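Local coordinates for protein putative L-alanine-DL-glutamate epimerase (PDB 3GO2) that binds magnesium and, as a member of the mandelate racemase/muconate lactonizing enzyme family, probably acts as a racemase or epimerase, at residues A[98-102]-A[103-107]; A[294-298]-A[299-303]. All coordinates share one frame; numbering follows the deposited sequence.

Contact 1. Residues A[98-102]-A[103-107]; sequences AKAKT and LNVPC
Ala100 meets Val105 and Cys107 where helix 82-103 ends in a Schellman motif, with Asn104 at positive phi (61°) turning the chain back along the last turn. The methyl CB of Ala100 lies 3.6 Å from Cys107 SG and, more loosely, 4.1 Å from Val105 CG2. With CG1 of Val105 anti to the carbonyl carbon (chi1 -63°), CG2 falls between the backbone N and the carbonyl carbon, against Ala100. The same two residues are joined through the backbone: Val105 N donates to Ala100 O at 3.0 Å in a nearly straight bond (175°), approaching from above the carbonyl plane. The second bond of the motif, Asn104 N to Lys101 O, is weak, and beside it Leu103 N keeps the regular helical bond to Lys99 O. A water completes the cap, donating both to Lys101 O and to Asn104 OD1. Outside the turn, the backbones of Val105 and Cys107 bond to Gly374, and Leu103 packs on Val105 of the second subunit, where Glu109 forms a salt bridge with Lys99. Further back in the helix Thr102 folds its hydroxyl onto the chain: OG1, 2.8 Å from Ala98 O, and Thr102 N reach that oxygen from opposite faces of its plane.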
ATOM      1  N   ALA A  98     -16.853 -37.686  20.894  1.00 13.16           N
ATOM      2  CA  ALA A  98     -17.704 -38.016  22.046  1.00 13.84           C
ATOM      3  C   ALA A  98     -19.084 -37.354  21.942  1.00 14.23           C
ATOM      4  O   ALA A  98     -20.114 -37.959  22.260  1.00 13.84           O
ATOM      5  CB  ALA A  98     -17.007 -37.646  23.352  1.00 13.84           C
ATOM      6  N   LYS A  99     -19.106 -36.115  21.480  1.00 14.15           N
ATOM      7  CA  LYS A  99     -20.349 -35.402  21.287  1.00 14.36           C
ATOM      8  C   LYS A  99     -21.207 -36.042  20.204  1.00 14.00           C
ATOM      9  O   LYS A  99     -22.408 -36.246  20.405  1.00 14.46           O
ATOM     10  CB  LYS A  99     -20.079 -33.948  20.948  1.00 14.32           C
ATOM     11  CG  LYS A  99     -21.349 -33.119  20.795  1.00 13.75           C
ATOM     12  CD  LYS A  99     -21.050 -31.622  20.748  1.00 13.03           C
ATOM     13  CE  LYS A  99     -22.296 -30.770  20.808  1.00 12.76           C
ATOM     14  NZ  LYS A  99     -22.092 -29.275  20.969  1.00 13.68           N
ATOM     15  N   ALA A 100     -20.603 -36.354  19.066  1.00 13.55           N
ATOM     16  CA  ALA A 100     -21.323 -37.006  17.995  1.00 14.30           C
ATOM     17  C   ALA A 100     -21.856 -38.369  18.451  1.00 13.82           C
ATOM     18  O   ALA A 100     -23.000 -38.694  18.186  1.00 14.39           O
ATOM     19  CB  ALA A 100     -20.432 -37.170  16.752  1.00 14.06           C
ATOM     20  N   LYS A 101     -21.044 -39.146  19.161  1.00 13.73           N
ATOM     21  CA  LYS A 101     -21.515 -40.447  19.682  1.00 13.83           C
ATOM     22  C   LYS A 101     -22.672 -40.262  20.664  1.00 15.00           C
ATOM     23  O   LYS A 101     -23.653 -41.061  20.684  1.00 15.51           O
ATOM     24  CB  LYS A 101     -20.348 -41.216  20.309  1.00 13.61           C
ATOM     25  CG  LYS A 101     -19.440 -41.860  19.250  1.00 13.80           C
ATOM     26  CD  LYS A 101     -18.102 -42.279  19.852  1.00 13.49           C
ATOM     27  CE  LYS A 101     -17.302 -43.066  18.882  1.00 14.42           C
ATOM     28  NZ  LYS A 101     -15.910 -43.374  19.393  1.00 14.54           N
ATOM     29  N   THR A 102     -22.584 -39.230  21.490  1.00 14.68           N
ATOM     30  CA  THR A 102     -23.655 -38.949  22.473  1.00 15.42           C
ATOM     31  C   THR A 102     -24.966 -38.674  21.752  1.00 16.00           C
ATOM     32  O   THR A 102     -26.051 -39.118  22.208  1.00 16.12           O
ATOM     33  CB  THR A 102     -23.283 -37.771  23.393  1.00 16.01           C
ATOM     34  OG1 THR A 102     -22.128 -38.111  24.172  1.00 15.88           O
ATOM     35  CG2 THR A 102     -24.402 -37.420  24.329  1.00 16.47           C
ATOM     36  N   LEU A 103     -24.887 -37.963  20.629  1.00 15.34           N
ATOM     37  CA  LEU A 103     -26.077 -37.643  19.803  1.00 16.70           C
ATOM     38  C   LEU A 103     -26.402 -38.666  18.711  1.00 16.60           C
ATOM     39  O   LEU A 103     -27.400 -38.510  17.973  1.00 16.49           O
ATOM     40  CB  LEU A 103     -25.915 -36.243  19.196  1.00 16.04           C
ATOM     41  CG  LEU A 103     -25.759 -35.089  20.171  1.00 16.66           C
ATOM     42  CD1 LEU A 103     -25.437 -33.785  19.415  1.00 16.45           C
ATOM     43  CD2 LEU A 103     -27.048 -34.944  21.033  1.00 20.17           C
ATOM     44  N   ASN A 104     -25.601 -39.739  18.651  1.00 16.49           N
ATOM     45  CA  ASN A 104     -25.803 -40.859  17.738  1.00 16.72           C
ATOM     46  C   ASN A 104     -25.751 -40.462  16.279  1.00 15.94           C
ATOM     47  O   ASN A 104     -26.605 -40.863  15.461  1.00 16.09           O
ATOM     48  CB  ASN A 104     -27.126 -41.572  18.037  1.00 17.39           C
ATOM     49  CG  ASN A 104     -27.170 -42.972  17.485  1.00 19.58           C
ATOM     50  OD1 ASN A 104     -26.174 -43.704  17.523  1.00 23.39           O
ATOM     51  ND2 ASN A 104     -28.336 -43.365  16.978  1.00 22.67           N
ATOM     52  N   VAL A 105     -24.766 -39.635  15.948  1.00 14.49           N
ATOM     53  CA  VAL A 105     -24.586 -39.182  14.587  1.00 14.52           C
ATOM     54  C   VAL A 105     -23.123 -39.261  14.173  1.00 14.78           C
ATOM     55  O   VAL A 105     -22.230 -39.179  15.021  1.00 14.54           O
ATOM     56  CB  VAL A 105     -25.067 -37.716  14.413  1.00 14.90           C
ATOM     57  CG1 VAL A 105     -26.550 -37.606  14.682  1.00 16.90           C
ATOM     58  CG2 VAL A 105     -24.297 -36.755  15.325  1.00 14.62           C
ATOM     59  N   PRO A 106     -22.859 -39.361  12.862  1.00 14.04           N
ATOM     60  CA  PRO A 106     -21.474 -39.216  12.394  1.00 14.28           C
ATOM     61  C   PRO A 106     -20.990 -37.810  12.655  1.00 14.23           C
ATOM     62  O   PRO A 106     -21.777 -36.883  12.710  1.00 14.33           O
ATOM     63  CB  PRO A 106     -21.571 -39.423  10.877  1.00 14.34           C
ATOM     64  CG  PRO A 106     -22.951 -39.896  10.627  1.00 16.67           C
ATOM     65  CD  PRO A 106     -23.810 -39.521  11.744  1.00 14.56           C
ATOM     66  N   CYS A 107     -19.688 -37.622  12.758  1.00 13.68           N
ATOM     67  CA  CYS A 107     -19.189 -36.283  13.095  1.00 14.16           C
ATOM     68  C   CYS A 107     -19.561 -35.205  12.079  1.00 14.05           C
ATOM     69  O   CYS A 107     -19.782 -34.057  12.476  1.00 14.16           O
ATOM     70  CB  CYS A 107     -17.695 -36.297  13.323  1.00 13.73           C
ATOM     71  SG  CYS A 107     -17.272 -36.833  15.014  1.00 15.43           S
TER
HETATM   72  O   HOH W   1     -23.824 -43.509  19.320  1.00 25.81           O

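Contact 2. Residues A[294-298]-A[299-303]; sequences IWNGV and WQSMK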
ATOM      1  N   ILE A 294      -5.930 -32.342  12.011  1.00 12.01           N
ATOM      2  CA  ILE A 294      -5.418 -33.146  13.117  1.00 12.16           C
ATOM      3  C   ILE A 294      -4.699 -32.225  14.131  1.00 12.65           C
ATOM      4  O   ILE A 294      -4.883 -32.327  15.350  1.00 13.27           O
ATOM      5  CB  ILE A 294      -4.450 -34.227  12.569  1.00 12.98           C
ATOM      6  CG1 ILE A 294      -5.133 -35.120  11.531  1.00 13.71           C
ATOM      7  CG2 ILE A 294      -3.842 -35.037  13.709  1.00 12.96           C
ATOM      8  CD1 ILE A 294      -6.518 -35.655  11.932  1.00 14.86           C
ATOM      9  N   TRP A 295      -3.895 -31.311  13.610  1.00 12.12           N
ATOM     10  CA  TRP A 295      -3.241 -30.288  14.399  1.00 11.83           C
ATOM     11  C   TRP A 295      -4.225 -29.228  14.955  1.00 11.85           C
ATOM     12  O   TRP A 295      -4.163 -28.854  16.128  1.00 12.40           O
ATOM     13  CB  TRP A 295      -2.229 -29.572  13.503  1.00 12.02           C
ATOM     14  CG  TRP A 295      -0.942 -30.297  13.328  1.00 11.87           C
ATOM     15  CD1 TRP A 295      -0.709 -31.630  13.498  1.00 13.76           C
ATOM     16  CD2 TRP A 295       0.311 -29.711  12.972  1.00 12.49           C
ATOM     17  NE1 TRP A 295       0.623 -31.910  13.275  1.00 14.14           N
ATOM     18  CE2 TRP A 295       1.266 -30.742  12.951  1.00 13.43           C
ATOM     19  CE3 TRP A 295       0.714 -28.404  12.667  1.00 12.95           C
ATOM     20  CZ2 TRP A 295       2.614 -30.505  12.651  1.00 13.15           C
ATOM     21  CZ3 TRP A 295       2.052 -28.174  12.391  1.00 13.34           C
ATOM     22  CH2 TRP A 295       2.974 -29.219  12.372  1.00 15.42           C
ATOM     23  N   ASN A 296      -5.086 -28.693  14.084  1.00 12.18           N
ATOM     24  CA  ASN A 296      -5.941 -27.541  14.462  1.00 12.13           C
ATOM     25  C   ASN A 296      -7.161 -27.893  15.298  1.00 12.47           C
ATOM     26  O   ASN A 296      -7.677 -27.064  16.053  1.00 12.11           O
ATOM     27  CB  ASN A 296      -6.388 -26.784  13.206  1.00 12.90           C
ATOM     28  CG  ASN A 296      -5.380 -25.758  12.761  1.00 12.73           C
ATOM     29  OD1 ASN A 296      -5.395 -24.624  13.245  1.00 12.02           O
ATOM     30  ND2 ASN A 296      -4.547 -26.125  11.798  1.00 12.37           N
ATOM     31  N   GLY A 297      -7.626 -29.137  15.160  1.00 11.84           N
ATOM     32  CA  GLY A 297      -8.980 -29.501  15.538  1.00 12.13           C
ATOM     33  C   GLY A 297      -9.894 -29.243  14.364  1.00 11.98           C
ATOM     34  O   GLY A 297      -9.772 -28.239  13.642  1.00 12.21           O
ATOM     35  N   VAL A 298     -10.839 -30.145  14.144  1.00 12.35           N
ATOM     36  CA  VAL A 298     -11.749 -29.984  13.039  1.00 12.04           C
ATOM     37  C   VAL A 298     -12.680 -28.776  13.171  1.00 12.38           C
ATOM     38  O   VAL A 298     -13.028 -28.171  12.151  1.00 12.25           O
ATOM     39  CB  VAL A 298     -12.557 -31.329  12.813  1.00 12.15           C
ATOM     40  CG1 VAL A 298     -13.763 -31.118  11.908  1.00 13.08           C
ATOM     41  CG2 VAL A 298     -11.610 -32.400  12.263  1.00 12.20           C
ATOM     42  N   TRP A 299     -13.086 -28.406  14.389  1.00 12.25           N
ATOM     43  CA  TRP A 299     -14.002 -27.273  14.539  1.00 12.90           C
ATOM     44  C   TRP A 299     -13.280 -26.005  14.146  1.00 12.77           C
ATOM     45  O   TRP A 299     -13.809 -25.177  13.411  1.00 13.65           O
ATOM     46  CB  TRP A 299     -14.538 -27.183  15.965  1.00 13.18           C
ATOM     47  CG  TRP A 299     -15.709 -26.279  16.100  1.00 13.01           C
ATOM     48  CD1 TRP A 299     -15.729 -25.035  16.645  1.00 14.21           C
ATOM     49  CD2 TRP A 299     -17.045 -26.553  15.668  1.00 13.30           C
ATOM     50  NE1 TRP A 299     -17.015 -24.527  16.603  1.00 16.62           N
ATOM     51  CE2 TRP A 299     -17.830 -25.446  16.003  1.00 14.16           C
ATOM     52  CE3 TRP A 299     -17.656 -27.655  15.069  1.00 13.73           C
ATOM     53  CZ2 TRP A 299     -19.208 -25.399  15.729  1.00 12.93           C
ATOM     54  CZ3 TRP A 299     -19.001 -27.600  14.817  1.00 14.90           C
ATOM     55  CH2 TRP A 299     -19.753 -26.490  15.142  1.00 14.72           C
ATOM     56  N   GLN A 300     -12.042 -25.861  14.608  1.00 12.34           N
ATOM     57  CA  GLN A 300     -11.238 -24.719  14.215  1.00 12.31           C
ATOM     58  C   GLN A 300     -10.968 -24.741  12.703  1.00 12.32           C
ATOM     59  O   GLN A 300     -10.952 -23.686  12.069  1.00 12.90           O
ATOM     60  CB  GLN A 300      -9.914 -24.694  14.996  1.00 12.16           C
ATOM     61  CG  GLN A 300     -10.042 -24.698  16.520  1.00 12.86           C
ATOM     62  CD  GLN A 300     -11.097 -23.749  17.046  1.00 13.31           C
ATOM     63  OE1 GLN A 300     -11.106 -22.571  16.686  1.00 13.62           O
ATOM     64  NE2 GLN A 300     -12.031 -24.269  17.844  1.00 11.93           N
ATOM     65  N   SER A 301     -10.802 -25.934  12.134  1.00 11.26           N
ATOM     66  CA  SER A 301     -10.533 -26.075  10.711  1.00 12.21           C
ATOM     67  C   SER A 301     -11.722 -25.644   9.868  1.00 12.86           C
ATOM     68  O   SER A 301     -11.523 -25.160   8.755  1.00 12.44           O
ATOM     69  CB  SER A 301     -10.131 -27.514  10.371  1.00 12.04           C
ATOM     70  OG  SER A 301      -8.977 -27.841  11.105  1.00 11.69           O
ATOM     71  N   MET A 302     -12.951 -25.818  10.374  1.00 12.66           N
ATOM     72  CA  MET A 302     -14.126 -25.310   9.655  1.00 12.38           C
ATOM     73  C   MET A 302     -14.074 -23.770   9.526  1.00 12.73           C
ATOM     74  O   MET A 302     -14.426 -23.193   8.477  1.00 12.41           O
ATOM     75  CB  MET A 302     -15.441 -25.765  10.334  1.00 12.24           C
ATOM     76  CG  MET A 302     -15.672 -27.270  10.343  1.00 13.18           C
ATOM     77  SD  MET A 302     -15.569 -28.182   8.770  1.00  7.99           S
ATOM     78  CE  MET A 302     -17.040 -27.449   7.988  1.00 16.17           C
ATOM     79  N   LYS A 303     -13.597 -23.100  10.581  1.00 12.64           N
ATOM     80  CA  LYS A 303     -13.418 -21.664  10.568  1.00 12.47           C
ATOM     81  C   LYS A 303     -12.422 -21.233   9.462  1.00 11.61           C
ATOM     82  O   LYS A 303     -12.690 -20.309   8.667  1.00 12.35           O
ATOM     83  CB  LYS A 303     -12.931 -21.172  11.943  1.00 11.59           C
ATOM     84  CG  LYS A 303     -13.878 -21.439  13.115  1.00 13.37           C
ATOM     85  CD  LYS A 303     -13.253 -20.984  14.431  1.00 13.46           C
ATOM     86  CE  LYS A 303     -14.135 -21.344  15.605  1.00 15.41           C
ATOM     87  NZ  LYS A 303     -13.454 -20.972  16.921  1.00 14.89           N
TER
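The indole of Trp299 has the amide nitrogen NE2 of neighbouring Gln300 at its edge, in the ring plane, and His65 meets the ring edge-to-face. A chi1 of -56° sets Gln300 CG anti to its own carbonyl carbon and 3.4 Å from Asn296 O; the bend at chi2 then swings the amide away, and Gln300 OE1 accepts from Lys303 NZ at 2.9 Å, the donor tilted 17° from the carbonyl plane. After strand 288-291 of the TIM-barrel domain, the four-residue helix 293-296 breaks at Gly297, which is the N-cap of helix 298-310 and has backbone angles that call for a residue without CB. Gly297 O takes two bonds from Ser301, one from N at 2.9 Å and a shorter one from OG at 2.7 Å that comes from above the carbonyl plane. Ser301 OG also lies 3.5 Å from Asn296 CB. Met302 N continues the helix by bonding to Val298 O at 2.9 Å. Asn296 ND2 donates to Asp292 O and Leu271 O, its OD1 accepts from Gly273 N, and Val298 N bonds to Asn93 OD1 of helix 82-103. Lys303 NZ forms a salt bridge with Glu66, which, like Glu92, also accepts from Gln300 NE2; the Glu66 charge probably offsets that of the ammonium group.

In the fold
Contact 1 comes first along the chain, at the end of helix 82-103 in the N-terminal, enolase-like part; contact 2 follows in the TIM-barrel part, where it joins helices 293-296 and 298-310 after strand 288-291 of the barrel. Their centres lie about 17 Å apart, and their nearest atoms about 7 Å, without contact. Helix 82-103 connects them: it ends in contact 1, and its earlier residues Glu86, Asn93 and Leu96 meet contact 2. Both reach the second subunit, so the two domains and a subunit interface come together here. Contact 2 lies nearer the metal, its Asn296 side chain about 9 Å from a bound magnesium ion.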